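Local coordinates for cell division control protein 45 cdc45 putative (Entamoeba histolytica, PDB 6CC2) that probably acts in DNA replication as the Cdc45 component of the helicase complex that unwinds DNA at the fork, at residues 24-29 with 69-74; 31-36 with 359-364; 114-117 with 121-124. One frame throughout, in Å; residues are numbered along the deposited sequence.

How the contacts relate
Contacts 1 and 3 both reach the parallel N-terminal sheet, at strands 24-29 and 122-125, with centres about 18 Å apart and no touch between them; each centre lies about 25 Å from that of the chain. Contact 2 is near the centre of the molecule, about 6 Å from it, and joins two helices distant in sequence. It meets contact 1 directly: V29 CG1 packs 3.7 Å from A35 CB. All three are largely buried, though contact 3 has an open flank. Contact 1 is polar, built on one amide-to-hydroxyl bond; contact 2 sets a valine against a glycine backbone and an isoleucine; contact 3 lays aliphatic side chains against an asparagine whose amide is bonded to the segment 86-91.

Contact 1: 24-29 with 69-74; sequences TIQLYV and KETIGH
The flat amide of Q26 has T71 OG1 at its edge, Y28 OH over one face and the T71 methyl CG2 tilted over the other. The setting is a beta-alpha-beta crossover: helix 61-71 links strands 53-57 and 77-83 and passes over strand 24-29, which lies between them in the parallel sheet. T71 OG1 lies almost in the amide plane and takes a nearly straight hydrogen bond from Q26 NE2 (3.0 Å, 172° at the hydrogen). Y28 OH donates to Q26 OE1 at 2.7 Å from a position 61° out of the plane. The in-plane bond to T71 sets the turn of the amide, and the tyrosine holds OE1 from over its face. T71 is in the last turn of its helix, and its OG1 is gripped twice, by Q26 and by the backbone O of V67 one turn earlier. Q26 spans the gap with a side chain extended beyond CG, touching S54 and V56 on the way, while the Y28 ring meets F82 edge-to-face. With chi1 at -63°, T71 turns OG1 to the amide edge and sets CG2 anti to its own N, which leaves CG2 3.3 Å from Q26 OE1.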
ATOM      1  N   THR A  24      12.264  25.005  10.814  1.00 39.39           N
ATOM      2  CA  THR A  24      11.937  23.584  10.852  1.00 37.97           C
ATOM      3  C   THR A  24      11.579  23.046   9.463  1.00 31.97           C
ATOM      4  O   THR A  24      11.339  23.793   8.513  1.00 32.85           O
ATOM      5  CB  THR A  24      10.770  23.307  11.820  1.00 46.06           C
ATOM      6  OG1 THR A  24       9.556  23.807  11.246  1.00 51.73           O
ATOM      7  CG2 THR A  24      11.010  23.980  13.160  1.00 53.12           C
ATOM      8  N   ILE A  25      11.565  21.724   9.369  1.00 27.65           N
ATOM      9  CA  ILE A  25      11.230  20.998   8.146  1.00 27.53           C
ATOM     10  C   ILE A  25       9.888  20.304   8.362  1.00 26.57           C
ATOM     11  O   ILE A  25       9.682  19.630   9.375  1.00 32.88           O
ATOM     12  CB  ILE A  25      12.315  19.967   7.779  1.00 26.14           C
ATOM     13  CG1 ILE A  25      13.680  20.647   7.635  1.00 30.02           C
ATOM     14  CG2 ILE A  25      11.947  19.235   6.507  1.00 25.49           C
ATOM     15  CD1 ILE A  25      14.837  19.660   7.700  1.00 33.92           C
ATOM     16  N   GLN A  26       8.982  20.449   7.400  1.00 24.67           N
ATOM     17  CA  GLN A  26       7.661  19.851   7.451  1.00 26.46           C
ATOM     18  C   GLN A  26       7.587  18.797   6.357  1.00 23.25           C
ATOM     19  O   GLN A  26       7.842  19.097   5.185  1.00 26.17           O
ATOM     20  CB  GLN A  26       6.599  20.926   7.235  1.00 33.20           C
ATOM     21  CG  GLN A  26       5.330  20.719   7.974  1.00 37.32           C
ATOM     22  CD  GLN A  26       4.367  21.855   7.725  1.00 32.58           C
ATOM     23  OE1 GLN A  26       4.453  22.518   6.691  1.00 31.72           O
ATOM     24  NE2 GLN A  26       3.441  22.070   8.641  1.00 32.33           N
ATOM     25  N   LEU A  27       7.241  17.560   6.729  1.00 20.70           N
ATOM     26  CA  LEU A  27       7.152  16.475   5.769  1.00 22.29           C
ATOM     27  C   LEU A  27       5.712  15.998   5.679  1.00 23.02           C
ATOM     28  O   LEU A  27       5.154  15.525   6.669  1.00 22.45           O
ATOM     29  CB  LEU A  27       8.079  15.315   6.171  1.00 23.93           C
ATOM     30  CG  LEU A  27       9.561  15.702   6.221  1.00 28.05           C
ATOM     31  CD1 LEU A  27       9.981  15.993   7.653  1.00 29.50           C
ATOM     32  CD2 LEU A  27      10.421  14.632   5.594  1.00 29.38           C
ATOM     33  N   TYR A  28       5.115  16.167   4.505  1.00 20.78           N
ATOM     34  CA  TYR A  28       3.744  15.753   4.228  1.00 18.83           C
ATOM     35  C   TYR A  28       3.772  14.326   3.679  1.00 19.41           C
ATOM     36  O   TYR A  28       4.416  14.055   2.669  1.00 20.67           O
ATOM     37  CB  TYR A  28       3.106  16.712   3.220  1.00 18.55           C
ATOM     38  CG  TYR A  28       2.921  18.134   3.695  1.00 19.84           C
ATOM     39  CD1 TYR A  28       4.011  18.933   4.023  1.00 23.01           C
ATOM     40  CD2 TYR A  28       1.662  18.687   3.802  1.00 21.27           C
ATOM     41  CE1 TYR A  28       3.838  20.234   4.469  1.00 25.18           C
ATOM     42  CE2 TYR A  28       1.470  19.991   4.225  1.00 22.84           C
ATOM     43  CZ  TYR A  28       2.565  20.758   4.565  1.00 27.21           C
ATOM     44  OH  TYR A  28       2.368  22.049   4.990  1.00 28.56           O
ATOM     45  N   VAL A  29       3.072  13.420   4.357  1.00 16.16           N
ATOM     46  CA  VAL A  29       3.213  11.994   4.126  1.00 16.59           C
ATOM     47  C   VAL A  29       1.869  11.451   3.673  1.00 16.63           C
ATOM     48  O   VAL A  29       0.892  11.517   4.421  1.00 17.71           O
ATOM     49  CB  VAL A  29       3.692  11.268   5.383  1.00 19.35           C
ATOM     50  CG1 VAL A  29       3.952   9.802   5.076  1.00 20.40           C
ATOM     51  CG2 VAL A  29       4.935  11.934   5.945  1.00 20.61           C
ATOM     52  N   LYS A  69      -1.310  26.183   3.670  1.00 29.70           N
ATOM     53  CA  LYS A  69      -1.714  27.576   3.805  1.00 31.87           C
ATOM     54  C   LYS A  69      -1.658  28.035   5.260  1.00 33.92           C
ATOM     55  O   LYS A  69      -1.221  29.153   5.551  1.00 35.23           O
ATOM     56  CB  LYS A  69      -3.115  27.774   3.238  1.00 34.15           C
ATOM     57  CG  LYS A  69      -3.573  29.234   3.273  1.00 42.24           C
ATOM     58  CD  LYS A  69      -5.014  29.389   2.827  1.00 55.30           C
ATOM     59  CE  LYS A  69      -5.408  30.868   2.773  1.00 63.60           C
ATOM     60  NZ  LYS A  69      -6.852  31.045   2.480  1.00 70.04           N
ATOM     61  N   GLU A  70      -2.105  27.184   6.194  1.00 33.64           N
ATOM     62  CA  GLU A  70      -2.058  27.530   7.606  1.00 36.95           C
ATOM     63  C   GLU A  70      -0.624  27.624   8.126  1.00 38.14           C
ATOM     64  O   GLU A  70      -0.366  28.353   9.092  1.00 45.94           O
ATOM     65  CB  GLU A  70      -2.843  26.504   8.425  1.00 49.44           C
ATOM     66  CG  GLU A  70      -2.720  26.664   9.940  1.00 71.17           C
ATOM     67  CD  GLU A  70      -3.274  27.987  10.449  1.00 88.90           C
ATOM     68  OE1 GLU A  70      -4.249  28.497   9.853  1.00 93.95           O
ATOM     69  OE2 GLU A  70      -2.729  28.521  11.442  1.00 93.68           O
ATOM     70  N   THR A  71       0.312  26.913   7.502  1.00 35.06           N
ATOM     71  CA  THR A  71       1.689  26.844   7.979  1.00 35.92           C
ATOM     72  C   THR A  71       2.545  27.985   7.443  1.00 36.46           C
ATOM     73  O   THR A  71       3.207  28.684   8.215  1.00 42.11           O
ATOM     74  CB  THR A  71       2.318  25.508   7.561  1.00 38.92           C
ATOM     75  OG1 THR A  71       1.611  24.425   8.174  1.00 37.72           O
ATOM     76  CG2 THR A  71       3.792  25.454   7.965  1.00 40.48           C
ATOM     77  N   ILE A  72       2.569  28.160   6.120  1.00 41.37           N
ATOM     78  CA  ILE A  72       3.476  29.116   5.501  1.00 54.58           C
ATOM     79  C   ILE A  72       3.179  30.515   6.014  1.00 51.03           C
ATOM     80  O   ILE A  72       2.032  30.979   5.995  1.00 50.53           O
ATOM     81  CB  ILE A  72       3.361  29.026   3.972  1.00 70.82           C
ATOM     82  CG1 ILE A  72       4.607  29.611   3.308  1.00 82.33           C
ATOM     83  CG2 ILE A  72       2.107  29.749   3.477  1.00 74.65           C
ATOM     84  CD1 ILE A  72       4.786  29.168   1.873  1.00 88.86           C
ATOM     85  N   GLY A  73       4.223  31.193   6.494  1.00 51.29           N
ATOM     86  CA  GLY A  73       4.097  32.532   7.001  1.00 50.90           C
ATOM     87  C   GLY A  73       3.561  32.650   8.410  1.00 52.30           C
ATOM     88  O   GLY A  73       3.339  33.781   8.877  1.00 52.84           O
ATOM     89  N   HIS A  74       3.337  31.533   9.100  1.00 53.53           N
ATOM     90  CA  HIS A  74       2.788  31.554  10.446  1.00 58.61           C
ATOM     91  C   HIS A  74       3.589  30.724  11.436  1.00 56.15           C
ATOM     92  O   HIS A  74       3.172  30.602  12.593  1.00 55.17           O
ATOM     93  CB  HIS A  74       1.333  31.065  10.436  1.00 63.53           C
ATOM     94  CG  HIS A  74       0.435  31.878   9.557  1.00 71.70           C
ATOM     95  ND1 HIS A  74       0.129  33.197   9.823  1.00 75.91           N
ATOM     96  CD2 HIS A  74      -0.218  31.563   8.415  1.00 71.50           C
ATOM     97  CE1 HIS A  74      -0.678  33.657   8.884  1.00 75.93           C
ATOM     98  NE2 HIS A  74      -0.904  32.685   8.017  1.00 74.23           N
TER

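Contact 2: 31-36 with 359-364; sequences PTVDAI and HAIGSI
V33 and G362 bring two helices together, and the meeting between them is entirely apolar in its side chains. One branch of the valine does most of the work: V33 CG2 rests on bare backbone, 3.6 Å from both G362 N and G362 CA. V33 CA and G362 CA are 6.0 Å apart. The neighbouring I361 crosses V33 at about a right angle and adds its CG2, which lies 3.9 Å from V33 CG2 and 4.1 Å from V33 CG1. The valine's chi1 of 173° puts CG1 anti to the backbone N and turns CG2 onto the glycine, while the isoleucine's CG2 faces both methyls.

The polar bonds of 31-36 gather at the helix start. T32 is the N-cap of helix 33-48: its OG1 accepts from A35 N at 2.9 Å, and the same oxygen is hydrogen-bonded to D84. D34 turns the other way, its carboxylate held by S181 and by the backbone N of V182 and G183, while its own N is bonded to D210. This start of a helix after strand 24-29 probably corresponds to a region that carries catalytic aspartates in RecJ-like DHH phosphoesterases; no metal is implied here. On the other helix, G362 O is bonded to T366 OG1.

Around the junction, I206 and D210 of helix 199-213 touch V33, I365 packs on V33 and I36, L384 and L385 of helix 374-385 cover I361, and Y393 and F397 of helix 393-417 back A360.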
ATOM      1  N   PRO A  31      -0.641   8.213   2.474  1.00 17.67           N
ATOM      2  CA  PRO A  31      -0.867   6.973   3.260  1.00 19.05           C
ATOM      3  C   PRO A  31      -0.402   5.691   2.578  1.00 19.25           C
ATOM      4  O   PRO A  31      -1.189   4.824   2.186  1.00 19.73           O
ATOM      5  CB  PRO A  31      -2.383   6.972   3.471  1.00 23.74           C
ATOM      6  CG  PRO A  31      -2.928   8.195   2.780  1.00 28.47           C
ATOM      7  CD  PRO A  31      -1.890   8.734   1.884  1.00 23.71           C
ATOM      8  N   THR A  32       0.915   5.544   2.431  1.00 16.84           N
ATOM      9  CA  THR A  32       1.503   4.276   1.993  1.00 17.42           C
ATOM     10  C   THR A  32       2.629   3.904   2.942  1.00 16.71           C
ATOM     11  O   THR A  32       3.240   4.771   3.563  1.00 17.16           O
ATOM     12  CB  THR A  32       2.055   4.361   0.551  1.00 21.87           C
ATOM     13  OG1 THR A  32       3.248   5.108   0.506  1.00 21.32           O
ATOM     14  CG2 THR A  32       1.005   4.982  -0.408  1.00 25.22           C
ATOM     15  N   VAL A  33       2.895   2.608   3.060  1.00 17.47           N
ATOM     16  CA  VAL A  33       4.004   2.171   3.907  1.00 18.15           C
ATOM     17  C   VAL A  33       5.314   2.703   3.357  1.00 17.60           C
ATOM     18  O   VAL A  33       6.215   3.081   4.116  1.00 17.01           O
ATOM     19  CB  VAL A  33       4.013   0.637   4.012  1.00 19.13           C
ATOM     20  CG1 VAL A  33       5.270   0.175   4.755  1.00 20.11           C
ATOM     21  CG2 VAL A  33       2.750   0.138   4.720  1.00 17.13           C
ATOM     22  N   ASP A  34       5.460   2.708   2.025  1.00 18.05           N
ATOM     23  CA  ASP A  34       6.658   3.282   1.386  1.00 18.69           C
ATOM     24  C   ASP A  34       6.877   4.724   1.816  1.00 17.64           C
ATOM     25  O   ASP A  34       8.010   5.145   2.085  1.00 17.80           O
ATOM     26  CB  ASP A  34       6.503   3.175  -0.133  1.00 19.64           C
ATOM     27  CG  ASP A  34       7.803   3.365  -0.897  1.00 21.87           C
ATOM     28  OD1 ASP A  34       8.922   3.189  -0.348  1.00 19.56           O
ATOM     29  OD2 ASP A  34       7.689   3.666  -2.104  1.00 21.24           O
ATOM     30  N   ALA A  35       5.809   5.508   1.892  1.00 16.57           N
ATOM     31  CA  ALA A  35       5.938   6.886   2.342  1.00 16.23           C
ATOM     32  C   ALA A  35       6.426   6.958   3.785  1.00 16.35           C
ATOM     33  O   ALA A  35       7.263   7.807   4.105  1.00 18.36           O
ATOM     34  CB  ALA A  35       4.609   7.627   2.192  1.00 16.92           C
ATOM     35  N   ILE A  36       5.943   6.072   4.657  1.00 14.81           N
ATOM     36  CA  ILE A  36       6.431   6.060   6.041  1.00 14.42           C
ATOM     37  C   ILE A  36       7.916   5.723   6.063  1.00 16.65           C
ATOM     38  O   ILE A  36       8.705   6.315   6.819  1.00 17.63           O
ATOM     39  CB  ILE A  36       5.634   5.088   6.913  1.00 17.76           C
ATOM     40  CG1 ILE A  36       4.136   5.441   6.898  1.00 20.40           C
ATOM     41  CG2 ILE A  36       6.146   5.123   8.377  1.00 17.64           C
ATOM     42  CD1 ILE A  36       3.281   4.560   7.797  1.00 22.27           C
ATOM     43  N   HIS A 359       3.104  -6.169   5.258  1.00 15.65           N
ATOM     44  CA  HIS A 359       1.704  -6.542   5.489  1.00 16.34           C
ATOM     45  C   HIS A 359       1.239  -6.021   6.847  1.00 15.64           C
ATOM     46  O   HIS A 359       0.133  -5.478   6.975  1.00 17.55           O
ATOM     47  CB  HIS A 359       1.521  -8.066   5.421  1.00 17.87           C
ATOM     48  CG  HIS A 359       1.512  -8.624   4.042  1.00 18.07           C
ATOM     49  ND1 HIS A 359       0.592  -8.245   3.087  1.00 18.04           N
ATOM     50  CD2 HIS A 359       2.279  -9.587   3.473  1.00 17.83           C
ATOM     51  CE1 HIS A 359       0.811  -8.928   1.976  1.00 19.86           C
ATOM     52  NE2 HIS A 359       1.824  -9.754   2.182  1.00 18.56           N
ATOM     53  N   ALA A 360       2.065  -6.189   7.871  1.00 14.55           N
ATOM     54  CA  ALA A 360       1.681  -5.816   9.221  1.00 17.01           C
ATOM     55  C   ALA A 360       1.493  -4.313   9.325  1.00 18.43           C
ATOM     56  O   ALA A 360       0.502  -3.838   9.880  1.00 19.26           O
ATOM     57  CB  ALA A 360       2.743  -6.273  10.223  1.00 18.27           C
ATOM     58  N   ILE A 361       2.466  -3.542   8.813  1.00 15.89           N
ATOM     59  CA  ILE A 361       2.372  -2.083   8.885  1.00 15.58           C
ATOM     60  C   ILE A 361       1.228  -1.585   8.015  1.00 16.44           C
ATOM     61  O   ILE A 361       0.486  -0.669   8.410  1.00 16.65           O
ATOM     62  CB  ILE A 361       3.718  -1.447   8.487  1.00 15.76           C
ATOM     63  CG1 ILE A 361       4.821  -1.928   9.438  1.00 17.87           C
ATOM     64  CG2 ILE A 361       3.625   0.089   8.490  1.00 18.31           C
ATOM     65  CD1 ILE A 361       6.235  -1.657   8.944  1.00 20.02           C
ATOM     66  N   GLY A 362       1.059  -2.173   6.820  1.00 15.81           N
ATOM     67  CA  GLY A 362      -0.043  -1.779   5.963  1.00 20.39           C
ATOM     68  C   GLY A 362      -1.385  -1.970   6.648  1.00 19.50           C
ATOM     69  O   GLY A 362      -2.287  -1.136   6.519  1.00 18.45           O
ATOM     70  N   SER A 363      -1.514  -3.044   7.420  1.00 17.42           N
ATOM     71  CA  SER A 363      -2.735  -3.269   8.175  1.00 18.10           C
ATOM     72  C   SER A 363      -2.893  -2.261   9.302  1.00 18.41           C
ATOM     73  O   SER A 363      -3.990  -1.739   9.527  1.00 19.29           O
ATOM     74  CB  SER A 363      -2.745  -4.702   8.720  1.00 22.06           C
ATOM     75  OG  SER A 363      -3.920  -4.952   9.486  1.00 28.37           O
ATOM     76  N   ILE A 364      -1.808  -1.962  10.021  1.00 17.61           N
ATOM     77  CA  ILE A 364      -1.911  -0.987  11.117  1.00 20.80           C
ATOM     78  C   ILE A 364      -2.413   0.363  10.601  1.00 20.54           C
ATOM     79  O   ILE A 364      -3.224   1.033  11.258  1.00 22.70           O
ATOM     80  CB  ILE A 364      -0.554  -0.841  11.832  1.00 23.11           C
ATOM     81  CG1 ILE A 364      -0.207  -2.086  12.617  1.00 24.07           C
ATOM     82  CG2 ILE A 364      -0.554   0.395  12.750  1.00 25.32           C
ATOM     83  CD1 ILE A 364      -1.216  -2.487  13.646  1.00 31.79           C
TER

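Contact 3: 114-117 with 121-124; sequences KLNV and NIGL
N116 and V117 share a single methyl of L124, and this is the tighter part of the contact. L124 CD1 lies 3.8 Å from V117 CG2, 3.9 Å from the carbonyl O of N116 and 4.0 Å from N116 CB, so one leucine branch fits against both backbone and side chains of the short helix 114-118. I122, two residues earlier on the strand, supports the same turn: its CB is 4.0 Å from N116 O, and its CD1 reaches N116 OD1 at 3.8 Å. The side chains of N116 and I122 pass obliquely. In this way helix 114-118 folds back on strand 122-125 right after a tight connection, and F112 fills in beside both V117 and L124.

The other flank is loose. K114 and L115 are exposed and lead off from the strand, and V117 is partly open; its CB is directed away from the strand, yet chi1 of 175° swings CG2 back to L124.

M1 bonds to the backbone of N116 as well as of I122 and L124, bridging helix and strand, and G123 bonds to V103 and I105. N116 OD1 accepts from V91 N, and ND2 makes weak bonds to carbonyl oxygens of A86, G87 and I89. The direct side-chain meeting is therefore van der Waals, while the hydrogen bonds run through M1 and the segment 86-91, which leads into helix 91-95.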
ATOM      1  N   LYS A 114       4.500  18.565 -15.976  1.00 26.17           N
ATOM      2  CA  LYS A 114       5.464  19.328 -16.765  1.00 26.77           C
ATOM      3  C   LYS A 114       5.753  20.685 -16.144  1.00 29.89           C
ATOM      4  O   LYS A 114       6.888  21.181 -16.216  1.00 32.63           O
ATOM      5  CB  LYS A 114       4.973  19.471 -18.199  1.00 36.33           C
ATOM      6  CG  LYS A 114       5.153  18.200 -19.029  1.00 57.88           C
ATOM      7  CD  LYS A 114       4.406  18.270 -20.359  1.00 76.48           C
ATOM      8  CE  LYS A 114       4.931  19.383 -21.252  1.00 85.43           C
ATOM      9  NZ  LYS A 114       4.165  19.471 -22.527  1.00 88.70           N
ATOM     10  N   LEU A 115       4.745  21.324 -15.549  1.00 32.25           N
ATOM     11  CA  LEU A 115       4.989  22.627 -14.936  1.00 33.97           C
ATOM     12  C   LEU A 115       5.778  22.484 -13.641  1.00 29.33           C
ATOM     13  O   LEU A 115       6.537  23.392 -13.274  1.00 32.01           O
ATOM     14  CB  LEU A 115       3.672  23.358 -14.699  1.00 39.28           C
ATOM     15  CG  LEU A 115       2.897  23.715 -15.962  1.00 48.05           C
ATOM     16  CD1 LEU A 115       1.561  24.362 -15.598  1.00 55.14           C
ATOM     17  CD2 LEU A 115       3.688  24.626 -16.875  1.00 48.62           C
ATOM     18  N   ASN A 116       5.641  21.343 -12.956  1.00 25.13           N
ATOM     19  CA  ASN A 116       6.539  21.021 -11.848  1.00 25.71           C
ATOM     20  C   ASN A 116       7.980  20.906 -12.335  1.00 29.47           C
ATOM     21  O   ASN A 116       8.913  21.361 -11.664  1.00 32.75           O
ATOM     22  CB  ASN A 116       6.123  19.712 -11.181  1.00 27.05           C
ATOM     23  CG  ASN A 116       4.868  19.847 -10.298  1.00 28.15           C
ATOM     24  OD1 ASN A 116       4.239  20.904 -10.214  1.00 27.61           O
ATOM     25  ND2 ASN A 116       4.511  18.760  -9.645  1.00 25.49           N
ATOM     26  N   VAL A 117       8.179  20.291 -13.506  1.00 27.74           N
ATOM     27  CA  VAL A 117       9.524  20.073 -14.014  1.00 28.76           C
ATOM     28  C   VAL A 117      10.184  21.394 -14.381  1.00 29.33           C
ATOM     29  O   VAL A 117      11.379  21.589 -14.142  1.00 33.39           O
ATOM     30  CB  VAL A 117       9.496  19.113 -15.219  1.00 34.34           C
ATOM     31  CG1 VAL A 117      10.878  18.976 -15.825  1.00 35.41           C
ATOM     32  CG2 VAL A 117       8.964  17.752 -14.812  1.00 35.09           C
ATOM     33  N   ASN A 121      11.526  26.498  -8.643  1.00 32.11           N
ATOM     34  CA  ASN A 121      11.274  26.553  -7.207  1.00 37.53           C
ATOM     35  C   ASN A 121      10.638  25.278  -6.669  1.00 34.24           C
ATOM     36  O   ASN A 121      10.260  25.231  -5.501  1.00 36.09           O
ATOM     37  CB  ASN A 121      10.375  27.748  -6.886  1.00 59.99           C
ATOM     38  CG  ASN A 121      10.670  28.344  -5.526  1.00 87.38           C
ATOM     39  OD1 ASN A 121      10.227  27.830  -4.495  1.00 87.50           O
ATOM     40  ND2 ASN A 121      11.421  29.441  -5.513  1.00106.01           N
ATOM     41  N   ILE A 122      10.507  24.249  -7.494  1.00 29.49           N
ATOM     42  CA  ILE A 122       9.963  22.964  -7.087  1.00 26.32           C
ATOM     43  C   ILE A 122      11.054  21.927  -7.325  1.00 29.80           C
ATOM     44  O   ILE A 122      11.516  21.754  -8.458  1.00 39.00           O
ATOM     45  CB  ILE A 122       8.678  22.616  -7.851  1.00 27.42           C
ATOM     46  CG1 ILE A 122       7.595  23.646  -7.543  1.00 33.01           C
ATOM     47  CG2 ILE A 122       8.188  21.201  -7.470  1.00 28.78           C
ATOM     48  CD1 ILE A 122       6.357  23.532  -8.401  1.00 38.21           C
ATOM     49  N   GLY A 123      11.488  21.272  -6.252  1.00 27.07           N
ATOM     50  CA  GLY A 123      12.560  20.302  -6.346  1.00 25.04           C
ATOM     51  C   GLY A 123      12.054  18.871  -6.399  1.00 25.70           C
ATOM     52  O   GLY A 123      11.725  18.289  -5.359  1.00 25.32           O
ATOM     53  N   LEU A 124      11.970  18.311  -7.605  1.00 28.55           N
ATOM     54  CA  LEU A 124      11.576  16.920  -7.800  1.00 24.27           C
ATOM     55  C   LEU A 124      12.796  16.022  -7.622  1.00 25.63           C
ATOM     56  O   LEU A 124      13.680  15.987  -8.479  1.00 26.92           O
ATOM     57  CB  LEU A 124      10.970  16.737  -9.191  1.00 24.34           C
ATOM     58  CG  LEU A 124       9.708  17.493  -9.529  1.00 28.62           C
ATOM     59  CD1 LEU A 124       9.523  17.589 -11.035  1.00 26.22           C
ATOM     60  CD2 LEU A 124       8.501  16.800  -8.887  1.00 35.13           C
TER